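YycN protein (Bacillus subtilis, PDB 1ON0) probably transfers acyl groups as a homodimeric member of the GNAT acetyltransferase family. Local coordinates at residues 61-66 against 118-123; 111-116 against 123-128; 18-23 against 91-96; 48-53 against 75-80. All blocks are in the same frame, centred on the assembly; numbering follows the deposited sequence.

Interaction 1 of 4, residues 61-66 against 118-123; sequences HLWSLK and RSMGIR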
loop_
_atom_site.group_PDB
_atom_site.type_symbol
_atom_site.label_atom_id
_atom_site.label_comp_id
_atom_site.label_asym_id
_atom_site.label_seq_id
_atom_site.Cartn_x
_atom_site.Cartn_y
_atom_site.Cartn_z
ATOM N N HIS B 61 -5.596 19.232 -20.115
ATOM C CA HIS B 61 -6.159 19.201 -18.790
ATOM C C HIS B 61 -5.088 18.720 -17.831
ATOM O O HIS B 61 -4.700 17.548 -17.836
ATOM C CB HIS B 61 -7.364 18.266 -18.740
ATOM C CG HIS B 61 -8.410 18.558 -19.775
ATOM N ND1 HIS B 61 -8.356 18.049 -21.059
ATOM C CD2 HIS B 61 -9.567 19.255 -19.703
ATOM C CE1 HIS B 61 -9.437 18.412 -21.723
ATOM N NE2 HIS B 61 -10.192 19.146 -20.923
ATOM N N LEU B 62 -4.579 19.641 -17.029
ATOM C CA LEU B 62 -3.563 19.290 -16.055
ATOM C C LEU B 62 -4.265 19.320 -14.705
ATOM O O LEU B 62 -4.915 20.306 -14.347
ATOM C CB LEU B 62 -2.381 20.274 -16.120
ATOM C CG LEU B 62 -1.522 20.214 -17.402
ATOM C CD1 LEU B 62 -2.238 20.939 -18.543
ATOM C CD2 LEU B 62 -0.165 20.856 -17.156
ATOM N N TRP B 63 -4.157 18.209 -13.988
ATOM C CA TRP B 63 -4.790 18.025 -12.680
ATOM C C TRP B 63 -3.773 17.704 -11.595
ATOM O O TRP B 63 -2.737 17.091 -11.859
ATOM C CB TRP B 63 -5.770 16.842 -12.729
ATOM C CG TRP B 63 -7.001 17.021 -13.582
ATOM C CD1 TRP B 63 -8.042 17.866 -13.344
ATOM C CD2 TRP B 63 -7.327 16.309 -14.782
ATOM N NE1 TRP B 63 -9.000 17.723 -14.316
ATOM C CE2 TRP B 63 -8.590 16.772 -15.212
ATOM C CE3 TRP B 63 -6.677 15.316 -15.535
ATOM C CZ2 TRP B 63 -9.217 16.287 -16.361
ATOM C CZ3 TRP B 63 -7.303 14.831 -16.681
ATOM C CH2 TRP B 63 -8.562 15.317 -17.079
ATOM N N SER B 64 -4.076 18.109 -10.371
ATOM C CA SER B 64 -3.216 17.790 -9.239
ATOM C C SER B 64 -3.965 16.644 -8.586
ATOM O O SER B 64 -5.163 16.771 -8.324
ATOM C CB SER B 64 -3.156 18.946 -8.256
ATOM O OG SER B 64 -4.440 19.179 -7.731
ATOM N N LEU B 65 -3.292 15.521 -8.348
ATOM C CA LEU B 65 -3.949 14.379 -7.706
ATOM C C LEU B 65 -3.854 14.546 -6.196
ATOM O O LEU B 65 -2.759 14.659 -5.653
ATOM C CB LEU B 65 -3.267 13.067 -8.113
ATOM C CG LEU B 65 -3.080 12.925 -9.623
ATOM C CD1 LEU B 65 -2.147 11.766 -9.941
ATOM C CD2 LEU B 65 -4.446 12.752 -10.274
ATOM N N LYS B 66 -5.003 14.558 -5.528
ATOM C CA LYS B 66 -5.061 14.712 -4.080
ATOM C C LYS B 66 -5.662 13.485 -3.397
ATOM O O LYS B 66 -6.579 12.862 -3.925
ATOM C CB LYS B 66 -5.889 15.947 -3.702
ATOM C CG LYS B 66 -5.252 17.291 -4.056
ATOM C CD LYS B 66 -5.964 18.406 -3.305
ATOM C CE LYS B 66 -5.380 19.769 -3.595
ATOM N NZ LYS B 66 -6.030 20.795 -2.719
ATOM N N ARG B 118 -13.842 8.903 -19.105
ATOM C CA ARG B 118 -15.191 8.509 -19.498
ATOM C C ARG B 118 -16.241 9.603 -19.263
ATOM O O ARG B 118 -17.058 9.869 -20.133
ATOM C CB ARG B 118 -15.616 7.229 -18.778
ATOM C CG ARG B 118 -14.876 5.996 -19.222
ATOM C CD ARG B 118 -15.462 4.783 -18.561
ATOM N NE ARG B 118 -16.808 4.501 -19.055
ATOM C CZ ARG B 118 -17.072 3.739 -20.115
ATOM N NH1 ARG B 118 -16.077 3.176 -20.792
ATOM N NH2 ARG B 118 -18.327 3.539 -20.498
ATOM N N SER B 119 -16.210 10.237 -18.101
ATOM C CA SER B 119 -17.173 11.279 -17.796
ATOM C C SER B 119 -17.100 12.416 -18.788
ATOM O O SER B 119 -18.075 13.124 -18.988
ATOM C CB SER B 119 -16.943 11.850 -16.396
ATOM O OG SER B 119 -15.782 12.673 -16.375
HETATM N N MSE B 120 -15.943 12.605 -19.408
HETATM C CA MSE B 120 -15.799 13.696 -20.362
HETATM C C MSE B 120 -15.845 13.299 -21.840
HETATM O O MSE B 120 -15.534 14.098 -22.707
HETATM C CB MSE B 120 -14.524 14.511 -20.029
HETATM C CG MSE B 120 -13.301 13.666 -19.714
HETATM SE SE MSE B 120 -11.891 14.578 -18.720
HETATM C CE MSE B 120 -11.068 15.569 -20.163
ATOM N N GLY B 121 -16.232 12.060 -22.126
ATOM C CA GLY B 121 -16.330 11.632 -23.511
ATOM C C GLY B 121 -15.185 10.805 -24.054
ATOM O O GLY B 121 -15.347 10.068 -25.016
ATOM N N ILE B 122 -14.029 10.897 -23.423
ATOM C CA ILE B 122 -12.868 10.145 -23.874
ATOM C C ILE B 122 -13.178 8.651 -23.907
ATOM O O ILE B 122 -13.655 8.112 -22.921
ATOM C CB ILE B 122 -11.687 10.372 -22.924
ATOM C CG1 ILE B 122 -11.397 11.859 -22.814
ATOM C CG2 ILE B 122 -10.481 9.607 -23.402
ATOM C CD1 ILE B 122 -10.262 12.171 -21.885
ATOM N N ARG B 123 -12.903 7.994 -25.030
ATOM C CA ARG B 123 -13.159 6.563 -25.152
ATOM C C ARG B 123 -11.885 5.722 -25.153
ATOM O O ARG B 123 -11.946 4.491 -25.051
ATOM C CB ARG B 123 -13.927 6.246 -26.435
ATOM C CG ARG B 123 -15.427 6.533 -26.407
ATOM C CD ARG B 123 -16.185 5.395 -27.108
ATOM N NE ARG B 123 -15.628 5.086 -28.426
ATOM C CZ ARG B 123 -15.760 3.910 -29.046
ATOM N NH1 ARG B 123 -16.432 2.912 -28.470
ATOM N NH2 ARG B 123 -15.221 3.728 -30.248
#
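A Met-aromatic contact joins the loop after helix 105-119 to strand 60-66, near the surface of the GNAT sheet, with Met120 (a selenomethionine in the crystal) meeting His61 and Trp63. These two are residues two apart, so both point to the same side of the strand, and Met120, just past the end of the helix, reaches back toward them. Its chain bends at the end (chi3 -79°), which divides the work between selenium and methyl. The methyl sits over the middle of the His61 ring: CE lies 3.7 Å from the ring centroid and only 11° off the normal, a CH-pi contact, with His61 CE1 the nearest ring atom to Met120 CE at 3.6 Å. Selenium goes instead to the rim of the indole, where Met120 SE is 3.8 Å from Trp63 CH2, approaching near the ring plane. His61 CB also rests 3.5 Å above the plane of the Trp63 ring, offset toward its rim. With an alanine here in place of His61, CE would probably lose the face it rests on and become free to turn about chi3. Beyond Met120, Ile122 packs on Ile78 of strand 72-79. The turn is thus fastened to a GNAT sheet by a methionine that gives its methyl to one ring's face and its chalcogen atom to another ring's edge, a Met-aromatic contact.

Interaction 2 of 4, residues 111-116 against 123-128; sequences AALDQA and RKLSLH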
loop_
_atom_site.group_PDB
_atom_site.type_symbol
_atom_site.label_atom_id
_atom_site.label_comp_id
_atom_site.label_asym_id
_atom_site.label_seq_id
_atom_site.Cartn_x
_atom_site.Cartn_y
_atom_site.Cartn_z
ATOM N N ALA B 111 -7.074 4.726 -11.860
ATOM C CA ALA B 111 -8.499 4.396 -11.961
ATOM C C ALA B 111 -9.337 5.687 -11.909
ATOM O O ALA B 111 -10.439 5.718 -12.408
ATOM C CB ALA B 111 -8.915 3.444 -10.839
ATOM N N ALA B 112 -8.820 6.742 -11.290
ATOM C CA ALA B 112 -9.572 7.982 -11.260
ATOM C C ALA B 112 -9.409 8.610 -12.641
ATOM O O ALA B 112 -10.251 9.403 -13.078
ATOM C CB ALA B 112 -9.067 8.919 -10.185
ATOM N N LEU B 113 -8.333 8.244 -13.337
ATOM C CA LEU B 113 -8.081 8.759 -14.685
ATOM C C LEU B 113 -9.178 8.220 -15.590
ATOM O O LEU B 113 -9.852 8.985 -16.268
ATOM C CB LEU B 113 -6.725 8.282 -15.216
ATOM C CG LEU B 113 -6.101 9.000 -16.425
ATOM C CD1 LEU B 113 -5.209 8.004 -17.123
ATOM C CD2 LEU B 113 -7.139 9.541 -17.407
ATOM N N ASP B 114 -9.350 6.899 -15.601
ATOM C CA ASP B 114 -10.370 6.284 -16.439
ATOM C C ASP B 114 -11.741 6.851 -16.164
ATOM O O ASP B 114 -12.496 7.155 -17.082
ATOM C CB ASP B 114 -10.437 4.778 -16.217
ATOM C CG ASP B 114 -9.181 4.087 -16.623
ATOM O OD1 ASP B 114 -8.337 4.737 -17.275
ATOM O OD2 ASP B 114 -9.035 2.888 -16.305
ATOM N N GLN B 115 -12.066 6.961 -14.887
ATOM C CA GLN B 115 -13.362 7.485 -14.479
ATOM C C GLN B 115 -13.561 8.881 -15.054
ATOM O O GLN B 115 -14.622 9.192 -15.591
ATOM C CB GLN B 115 -13.446 7.553 -12.957
ATOM C CG GLN B 115 -14.761 8.098 -12.461
ATOM C CD GLN B 115 -15.901 7.117 -12.668
ATOM O OE1 GLN B 115 -17.069 7.464 -12.502
ATOM N NE2 GLN B 115 -15.561 5.876 -13.012
ATOM N N ALA B 116 -12.530 9.715 -14.943
ATOM C CA ALA B 116 -12.598 11.073 -15.451
ATOM C C ALA B 116 -12.698 11.116 -16.978
ATOM O O ALA B 116 -13.556 11.811 -17.526
ATOM C CB ALA B 116 -11.392 11.872 -14.969
ATOM N N ARG B 123 -12.903 7.994 -25.030
ATOM C CA ARG B 123 -13.159 6.563 -25.152
ATOM C C ARG B 123 -11.885 5.722 -25.153
ATOM O O ARG B 123 -11.946 4.491 -25.051
ATOM C CB ARG B 123 -13.927 6.246 -26.435
ATOM C CG ARG B 123 -15.427 6.533 -26.407
ATOM C CD ARG B 123 -16.185 5.395 -27.108
ATOM N NE ARG B 123 -15.628 5.086 -28.426
ATOM C CZ ARG B 123 -15.760 3.910 -29.046
ATOM N NH1 ARG B 123 -16.432 2.912 -28.470
ATOM N NH2 ARG B 123 -15.221 3.728 -30.248
ATOM N N LYS B 124 -10.729 6.368 -25.279
ATOM C CA LYS B 124 -9.460 5.639 -25.309
ATOM C C LYS B 124 -8.315 6.501 -24.767
ATOM O O LYS B 124 -8.327 7.722 -24.889
ATOM C CB LYS B 124 -9.168 5.213 -26.749
ATOM C CG LYS B 124 -7.934 4.347 -26.943
ATOM C CD LYS B 124 -7.758 3.975 -28.418
ATOM C CE LYS B 124 -6.500 3.149 -28.636
ATOM N NZ LYS B 124 -6.397 2.617 -30.022
ATOM N N LEU B 125 -7.331 5.851 -24.161
ATOM C CA LEU B 125 -6.189 6.544 -23.603
ATOM C C LEU B 125 -4.913 6.074 -24.243
ATOM O O LEU B 125 -4.728 4.880 -24.488
ATOM C CB LEU B 125 -6.094 6.309 -22.105
ATOM C CG LEU B 125 -7.245 6.849 -21.280
ATOM C CD1 LEU B 125 -7.041 6.385 -19.851
ATOM C CD2 LEU B 125 -7.282 8.386 -21.362
ATOM N N SER B 126 -4.015 7.019 -24.488
ATOM C CA SER B 126 -2.735 6.711 -25.113
ATOM C C SER B 126 -1.642 7.430 -24.314
ATOM O O SER B 126 -1.879 8.504 -23.769
ATOM C CB SER B 126 -2.774 7.187 -26.562
ATOM O OG SER B 126 -1.624 6.801 -27.253
ATOM N N LEU B 127 -0.457 6.837 -24.244
ATOM C CA LEU B 127 0.638 7.424 -23.491
ATOM C C LEU B 127 2.023 6.930 -23.922
ATOM O O LEU B 127 2.149 5.924 -24.627
ATOM C CB LEU B 127 0.454 7.126 -21.996
ATOM C CG LEU B 127 0.601 5.660 -21.559
ATOM C CD1 LEU B 127 2.056 5.231 -21.630
ATOM C CD2 LEU B 127 0.099 5.510 -20.129
ATOM N N HIS B 128 3.061 7.638 -23.471
ATOM C CA HIS B 128 4.440 7.256 -23.772
ATOM C C HIS B 128 5.169 6.951 -22.467
ATOM O O HIS B 128 5.011 7.651 -21.466
ATOM C CB HIS B 128 5.167 8.387 -24.505
ATOM C CG HIS B 128 6.661 8.255 -24.504
ATOM N ND1 HIS B 128 7.423 8.410 -23.364
ATOM C CD2 HIS B 128 7.537 7.970 -25.501
ATOM C CE1 HIS B 128 8.700 8.226 -23.656
ATOM N NE2 HIS B 128 8.795 7.957 -24.948
#
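Leu113 on helix 105-119 meets Leu125 on strand 124-127 inside a beta-alpha-beta unit, whose two parallel strands, 88-96 and 124-127, are joined by that helix. The two leucines reach toward each other tip to tip from backbones that come nearest at Asp114 and Leu125, their CA atoms 8.3 Å apart. In Leu113, CG stands opposite the backbone N (chi1 -164°), which sends both methyls from the helix toward the sheet. Leu125 has CG opposite its carbonyl carbon instead (chi1 -64°), and it carries CD1 forward to the helix, while CD2 branches off to the side. The result is methyl against methyl: CD1 of Leu113 is 3.7 Å from CD1 of Leu125, and CD2 of Leu113 lies 4.0 Å from that same CD1. CD2 of Leu125 is 4.1 Å from CD2 of Leu113. Beyond the pair, Leu113 also packs on Ile91 of strand 88-96 and Leu125 on Phe145, which extends the apolar layer between helix and sheet. Asp114 comes in at an angle from the next position of the helix and borders this layer with a carboxylate. Its OD1 lies against the methyl CD1 of Leu125 at 3.3 Å, a close approach of an oxygen to a carbon.

Interaction 3 of 4, residues 18-23 against 91-96; sequences TYTTKH and IYDFGL
The backbones of helix 10-31 and strand 88-96 come nearest at Thr20 and Asp93, whose CA atoms are 8.2 Å apart, and at that level the strand carries a classic beta bulge, Tyr92 and Asp93 together facing Trp77. The side chains of Thr20 and Asp93 run past each other in opposite senses rather than meeting head on. With OG1 of Thr20 opposite its own backbone N (chi1 179°), the hydroxyl is directed to the strand, where OG1 lies 3.4 Å from OD2 of Asp93, at best a weak hydrogen bond. That carboxylate oxygen has a stronger partner in the hydroxyl of Tyr16, one turn earlier in the same helix. Tyr19 adds a looser approach, its OH 4.4 Å from O of Leu96, while its hydroxyl is hydrogen-bonded to Glu98 of the second subunit. Thr20 also packs on Phe47 of helix 36-50, and Asp93 on Trp75 and Trp77 of strand 72-79, which places the contact between two helices and the sheet.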
loop_
_atom_site.group_PDB
_atom_site.type_symbol
_atom_site.label_atom_id
_atom_site.label_comp_id
_atom_site.label_asym_id
_atom_site.label_seq_id
_atom_site.Cartn_x
_atom_site.Cartn_y
_atom_site.Cartn_z
ATOM N N THR B 18 8.460 23.485 -13.995
ATOM C CA THR B 18 9.869 23.411 -13.632
ATOM C C THR B 18 10.220 21.986 -13.234
ATOM O O THR B 18 11.291 21.485 -13.552
ATOM C CB THR B 18 10.180 24.342 -12.448
ATOM O OG1 THR B 18 9.913 25.694 -12.831
ATOM C CG2 THR B 18 11.632 24.210 -12.024
ATOM N N TYR B 19 9.310 21.336 -12.527
ATOM C CA TYR B 19 9.529 19.966 -12.090
ATOM C C TYR B 19 9.574 19.036 -13.298
ATOM O O TYR B 19 10.614 18.458 -13.600
ATOM C CB TYR B 19 8.408 19.561 -11.128
ATOM C CG TYR B 19 8.451 18.143 -10.600
ATOM C CD1 TYR B 19 8.148 17.053 -11.421
ATOM C CD2 TYR B 19 8.731 17.898 -9.254
ATOM C CE1 TYR B 19 8.114 15.753 -10.911
ATOM C CE2 TYR B 19 8.699 16.604 -8.731
ATOM C CZ TYR B 19 8.390 15.539 -9.562
ATOM O OH TYR B 19 8.348 14.271 -9.030
ATOM N N THR B 20 8.452 18.917 -14.004
ATOM C CA THR B 20 8.375 18.029 -15.162
ATOM C C THR B 20 9.468 18.269 -16.202
ATOM O O THR B 20 10.109 17.327 -16.669
ATOM C CB THR B 20 6.980 18.106 -15.855
ATOM O OG1 THR B 20 6.974 17.226 -16.986
ATOM C CG2 THR B 20 6.673 19.521 -16.322
ATOM N N THR B 21 9.680 19.528 -16.557
ATOM C CA THR B 21 10.700 19.868 -17.543
ATOM C C THR B 21 12.076 19.328 -17.162
ATOM O O THR B 21 12.762 18.702 -17.973
ATOM C CB THR B 21 10.819 21.400 -17.737
ATOM O OG1 THR B 21 9.594 21.911 -18.267
ATOM C CG2 THR B 21 11.938 21.736 -18.708
ATOM N N LYS B 22 12.483 19.578 -15.929
ATOM C CA LYS B 22 13.786 19.121 -15.459
ATOM C C LYS B 22 13.827 17.596 -15.444
ATOM O O LYS B 22 14.841 16.969 -15.737
ATOM C CB LYS B 22 14.045 19.666 -14.053
ATOM C CG LYS B 22 15.309 19.142 -13.398
ATOM C CD LYS B 22 15.382 19.570 -11.941
ATOM C CE LYS B 22 14.155 19.124 -11.161
ATOM N NZ LYS B 22 14.287 19.538 -9.740
ATOM N N HIS B 23 12.700 17.004 -15.098
ATOM C CA HIS B 23 12.593 15.558 -15.041
ATOM C C HIS B 23 12.652 14.919 -16.435
ATOM O O HIS B 23 13.300 13.887 -16.635
ATOM C CB HIS B 23 11.285 15.185 -14.336
ATOM C CG HIS B 23 11.107 13.718 -14.148
ATOM N ND1 HIS B 23 11.836 12.994 -13.231
ATOM C CD2 HIS B 23 10.342 12.823 -14.814
ATOM C CE1 HIS B 23 11.533 11.715 -13.345
ATOM N NE2 HIS B 23 10.629 11.584 -14.300
ATOM N N ILE B 91 -1.882 10.908 -22.672
ATOM C CA ILE B 91 -1.416 11.207 -21.331
ATOM C C ILE B 91 0.013 11.735 -21.433
ATOM O O ILE B 91 0.977 10.960 -21.477
ATOM C CB ILE B 91 -1.428 9.948 -20.459
ATOM C CG1 ILE B 91 -2.868 9.425 -20.346
ATOM C CG2 ILE B 91 -0.877 10.269 -19.076
ATOM C CD1 ILE B 91 -2.984 8.042 -19.772
ATOM N N TYR B 92 0.156 13.054 -21.478
ATOM C CA TYR B 92 1.483 13.644 -21.562
ATOM C C TYR B 92 2.265 13.399 -20.288
ATOM O O TYR B 92 3.473 13.233 -20.332
ATOM C CB TYR B 92 1.398 15.161 -21.845
ATOM C CG TYR B 92 1.298 15.496 -23.320
ATOM C CD1 TYR B 92 2.354 15.218 -24.179
ATOM C CD2 TYR B 92 0.117 15.985 -23.873
ATOM C CE1 TYR B 92 2.237 15.395 -25.549
ATOM C CE2 TYR B 92 -0.006 16.171 -25.248
ATOM C CZ TYR B 92 1.053 15.864 -26.080
ATOM O OH TYR B 92 0.924 15.947 -27.450
ATOM N N ASP B 93 1.597 13.333 -19.146
ATOM C CA ASP B 93 2.366 13.146 -17.929
ATOM C C ASP B 93 1.526 12.638 -16.771
ATOM O O ASP B 93 0.370 13.018 -16.604
ATOM C CB ASP B 93 3.044 14.482 -17.578
ATOM C CG ASP B 93 4.161 14.344 -16.545
ATOM O OD1 ASP B 93 4.797 13.285 -16.471
ATOM O OD2 ASP B 93 4.401 15.317 -15.813
ATOM N N PHE B 94 2.127 11.754 -15.992
ATOM C CA PHE B 94 1.477 11.152 -14.851
ATOM C C PHE B 94 2.492 10.557 -13.893
ATOM O O PHE B 94 3.427 9.849 -14.292
ATOM C CB PHE B 94 0.522 10.055 -15.293
ATOM C CG PHE B 94 0.207 9.078 -14.207
ATOM C CD1 PHE B 94 -0.620 9.441 -13.158
ATOM C CD2 PHE B 94 0.784 7.809 -14.210
ATOM C CE1 PHE B 94 -0.888 8.547 -12.118
ATOM C CE2 PHE B 94 0.533 6.898 -13.182
ATOM C CZ PHE B 94 -0.304 7.272 -12.131
ATOM N N GLY B 95 2.299 10.826 -12.613
ATOM C CA GLY B 95 3.226 10.300 -11.641
ATOM C C GLY B 95 2.879 10.866 -10.294
ATOM O O GLY B 95 2.047 11.763 -10.180
ATOM N N LEU B 96 3.530 10.339 -9.271
ATOM C CA LEU B 96 3.296 10.771 -7.916
ATOM C C LEU B 96 4.578 11.334 -7.365
ATOM O O LEU B 96 5.661 11.028 -7.865
ATOM C CB LEU B 96 2.841 9.581 -7.065
ATOM C CG LEU B 96 1.363 9.241 -6.865
ATOM C CD1 LEU B 96 0.532 9.579 -8.071
ATOM C CD2 LEU B 96 1.289 7.770 -6.515
#

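Interaction 4 of 4, residues 48-53 against 75-80; sequences TDLLPR and WLWIHA
This is a buried apolar contact between the end of helix 36-50 and strand 72-79 of the GNAT sheet, in which Leu50 and Leu51 close on the indole of Trp77. Leu51, which follows the last helical residue, lies over a face of the ring: CD2 stands 3.4 Å above its plane, offset toward the rim, and 3.8 Å from the centroid of the six-membered ring, a CH-pi contact. The other methyl, CD1 of Leu51, presses on CZ2 of Trp77 at 3.3 Å, which makes the packing tight on that side. The indole extends from the strand to the leucines because its CG lies across from the backbone N (chi1 164°). Its polar end is satisfied elsewhere, NE1 being hydrogen-bonded to ND1 of His60, while Tyr16 and Tyr92 touch the same side chain from helix 10-31 and strand 88-96. Replacing Trp77 by an alanine would probably open a gap beneath Leu51 and beside Leu50 and leave His60 ND1 without its indole partner. Leu50 approaches from another direction, meeting the ring at its edge rather than over its face, with CB 4.3 Å from CH2 of Trp77.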
loop_
_atom_site.group_PDB
_atom_site.type_symbol
_atom_site.label_atom_id
_atom_site.label_comp_id
_atom_site.label_asym_id
_atom_site.label_seq_id
_atom_site.Cartn_x
_atom_site.Cartn_y
_atom_site.Cartn_z
ATOM N N THR B 48 7.084 23.909 -23.852
ATOM C CA THR B 48 6.600 25.232 -24.197
ATOM C C THR B 48 5.767 25.148 -25.463
ATOM O O THR B 48 4.698 25.736 -25.546
ATOM C CB THR B 48 7.759 26.212 -24.411
ATOM O OG1 THR B 48 8.457 26.403 -23.174
ATOM C CG2 THR B 48 7.231 27.550 -24.899
ATOM N N ASP B 49 6.251 24.402 -26.448
ATOM C CA ASP B 49 5.515 24.268 -27.698
ATOM C C ASP B 49 4.229 23.492 -27.477
ATOM O O ASP B 49 3.217 23.746 -28.139
ATOM C CB ASP B 49 6.370 23.568 -28.751
ATOM C CG ASP B 49 7.724 24.225 -28.915
ATOM O OD1 ASP B 49 7.826 25.439 -28.627
ATOM O OD2 ASP B 49 8.675 23.533 -29.338
ATOM N N LEU B 50 4.270 22.543 -26.542
ATOM C CA LEU B 50 3.103 21.724 -26.217
ATOM C C LEU B 50 2.102 22.517 -25.416
ATOM O O LEU B 50 0.902 22.285 -25.503
ATOM C CB LEU B 50 3.529 20.499 -25.412
ATOM C CG LEU B 50 3.874 19.267 -26.247
ATOM C CD1 LEU B 50 4.361 18.142 -25.340
ATOM C CD2 LEU B 50 2.637 18.836 -27.021
ATOM N N LEU B 51 2.615 23.462 -24.639
ATOM C CA LEU B 51 1.780 24.307 -23.803
ATOM C C LEU B 51 2.099 25.788 -24.022
ATOM O O LEU B 51 2.768 26.416 -23.211
ATOM C CB LEU B 51 1.979 23.907 -22.340
ATOM C CG LEU B 51 0.854 23.118 -21.664
ATOM C CD1 LEU B 51 0.170 22.171 -22.636
ATOM C CD2 LEU B 51 1.422 22.361 -20.478
ATOM N N PRO B 52 1.604 26.366 -25.134
ATOM C CA PRO B 52 1.828 27.776 -25.485
ATOM C C PRO B 52 1.339 28.737 -24.409
ATOM O O PRO B 52 2.117 29.504 -23.844
ATOM C CB PRO B 52 1.035 27.944 -26.784
ATOM C CG PRO B 52 1.039 26.572 -27.373
ATOM C CD PRO B 52 0.778 25.710 -26.162
ATOM N N ARG B 53 0.037 28.682 -24.148
ATOM C CA ARG B 53 -0.603 29.531 -23.150
ATOM C C ARG B 53 -0.620 28.844 -21.781
ATOM O O ARG B 53 -1.399 29.214 -20.908
ATOM C CB ARG B 53 -2.044 29.849 -23.575
ATOM C CG ARG B 53 -2.188 30.500 -24.954
ATOM C CD ARG B 53 -3.621 30.387 -25.474
ATOM N NE ARG B 53 -4.579 31.019 -24.564
ATOM C CZ ARG B 53 -5.903 30.899 -24.644
ATOM N NH1 ARG B 53 -6.458 30.162 -25.595
ATOM N NH2 ARG B 53 -6.673 31.521 -23.767
ATOM N N TRP B 75 0.442 14.343 -10.008
ATOM C CA TRP B 75 -0.019 15.179 -11.113
ATOM C C TRP B 75 -0.544 14.293 -12.242
ATOM O O TRP B 75 -0.202 13.114 -12.343
ATOM C CB TRP B 75 1.169 15.993 -11.627
ATOM C CG TRP B 75 2.302 15.107 -12.082
ATOM C CD1 TRP B 75 2.474 14.568 -13.337
ATOM C CD2 TRP B 75 3.380 14.593 -11.280
ATOM N NE1 TRP B 75 3.577 13.761 -13.357
ATOM C CE2 TRP B 75 4.154 13.753 -12.113
ATOM C CE3 TRP B 75 3.761 14.754 -9.939
ATOM C CZ2 TRP B 75 5.301 13.079 -11.647
ATOM C CZ3 TRP B 75 4.898 14.084 -9.474
ATOM C CH2 TRP B 75 5.653 13.253 -10.327
ATOM N N LEU B 76 -1.360 14.868 -13.108
ATOM C CA LEU B 76 -1.913 14.122 -14.229
ATOM C C LEU B 76 -2.184 15.143 -15.319
ATOM O O LEU B 76 -2.877 16.125 -15.092
ATOM C CB LEU B 76 -3.221 13.459 -13.815
ATOM C CG LEU B 76 -3.722 12.238 -14.589
ATOM C CD1 LEU B 76 -5.235 12.337 -14.676
ATOM C CD2 LEU B 76 -3.103 12.147 -15.979
ATOM N N TRP B 77 -1.630 14.922 -16.497
ATOM C CA TRP B 77 -1.837 15.840 -17.595
ATOM C C TRP B 77 -2.233 15.074 -18.838
ATOM O O TRP B 77 -1.462 14.262 -19.337
ATOM C CB TRP B 77 -0.555 16.657 -17.834
ATOM C CG TRP B 77 -0.481 17.377 -19.151
ATOM C CD1 TRP B 77 -1.516 17.659 -19.993
ATOM C CD2 TRP B 77 0.690 17.923 -19.759
ATOM N NE1 TRP B 77 -1.068 18.341 -21.085
ATOM C CE2 TRP B 77 0.287 18.522 -20.975
ATOM C CE3 TRP B 77 2.047 17.975 -19.396
ATOM C CZ2 TRP B 77 1.193 19.160 -21.840
ATOM C CZ3 TRP B 77 2.946 18.613 -20.255
ATOM C CH2 TRP B 77 2.512 19.197 -21.461
ATOM N N ILE B 78 -3.448 15.310 -19.328
ATOM C CA ILE B 78 -3.890 14.630 -20.537
ATOM C C ILE B 78 -4.319 15.624 -21.599
ATOM O O ILE B 78 -4.671 16.767 -21.303
ATOM C CB ILE B 78 -5.073 13.658 -20.291
ATOM C CG1 ILE B 78 -6.373 14.429 -20.119
ATOM C CG2 ILE B 78 -4.789 12.799 -19.073
ATOM C CD1 ILE B 78 -7.592 13.535 -20.002
ATOM N N HIS B 79 -4.284 15.168 -22.839
ATOM C CA HIS B 79 -4.676 15.979 -23.982
ATOM C C HIS B 79 -5.806 15.267 -24.693
ATOM O O HIS B 79 -5.741 14.057 -24.890
ATOM C CB HIS B 79 -3.513 16.115 -24.951
ATOM C CG HIS B 79 -3.878 16.758 -26.253
ATOM N ND1 HIS B 79 -4.323 18.057 -26.340
ATOM C CD2 HIS B 79 -3.823 16.289 -27.522
ATOM C CE1 HIS B 79 -4.521 18.367 -27.610
ATOM N NE2 HIS B 79 -4.225 17.313 -28.346
ATOM N N ALA B 80 -6.830 16.012 -25.087
ATOM C CA ALA B 80 -7.962 15.430 -25.799
ATOM C C ALA B 80 -8.102 16.050 -27.186
ATOM O O ALA B 80 -8.965 16.893 -27.395
ATOM C CB ALA B 80 -9.247 15.652 -24.999
#

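How the interactions relate
The four contacts attach helices, or the turns that follow them, to one mixed sheet, and their chemistry changes with depth. Interaction 4 is buried and wholly apolar, whereas interaction 1 lies at the surface and relies on a methyl and a selenium against rings. Interactions 2 and 3 are partly buried; the former is aliphatic with a carboxylate at its border, the latter polar and weak. Interactions 1 and 2 share helix 105-119, one using the loop just after its C-terminal end and the other its middle. Probable interstrand hydrogen bonds join them: Trp63 N to Leu76 O (1 and 4), Trp77 N to Asp93 O (3 and 4) and Ile91 N to Ser126 O (2 and 3).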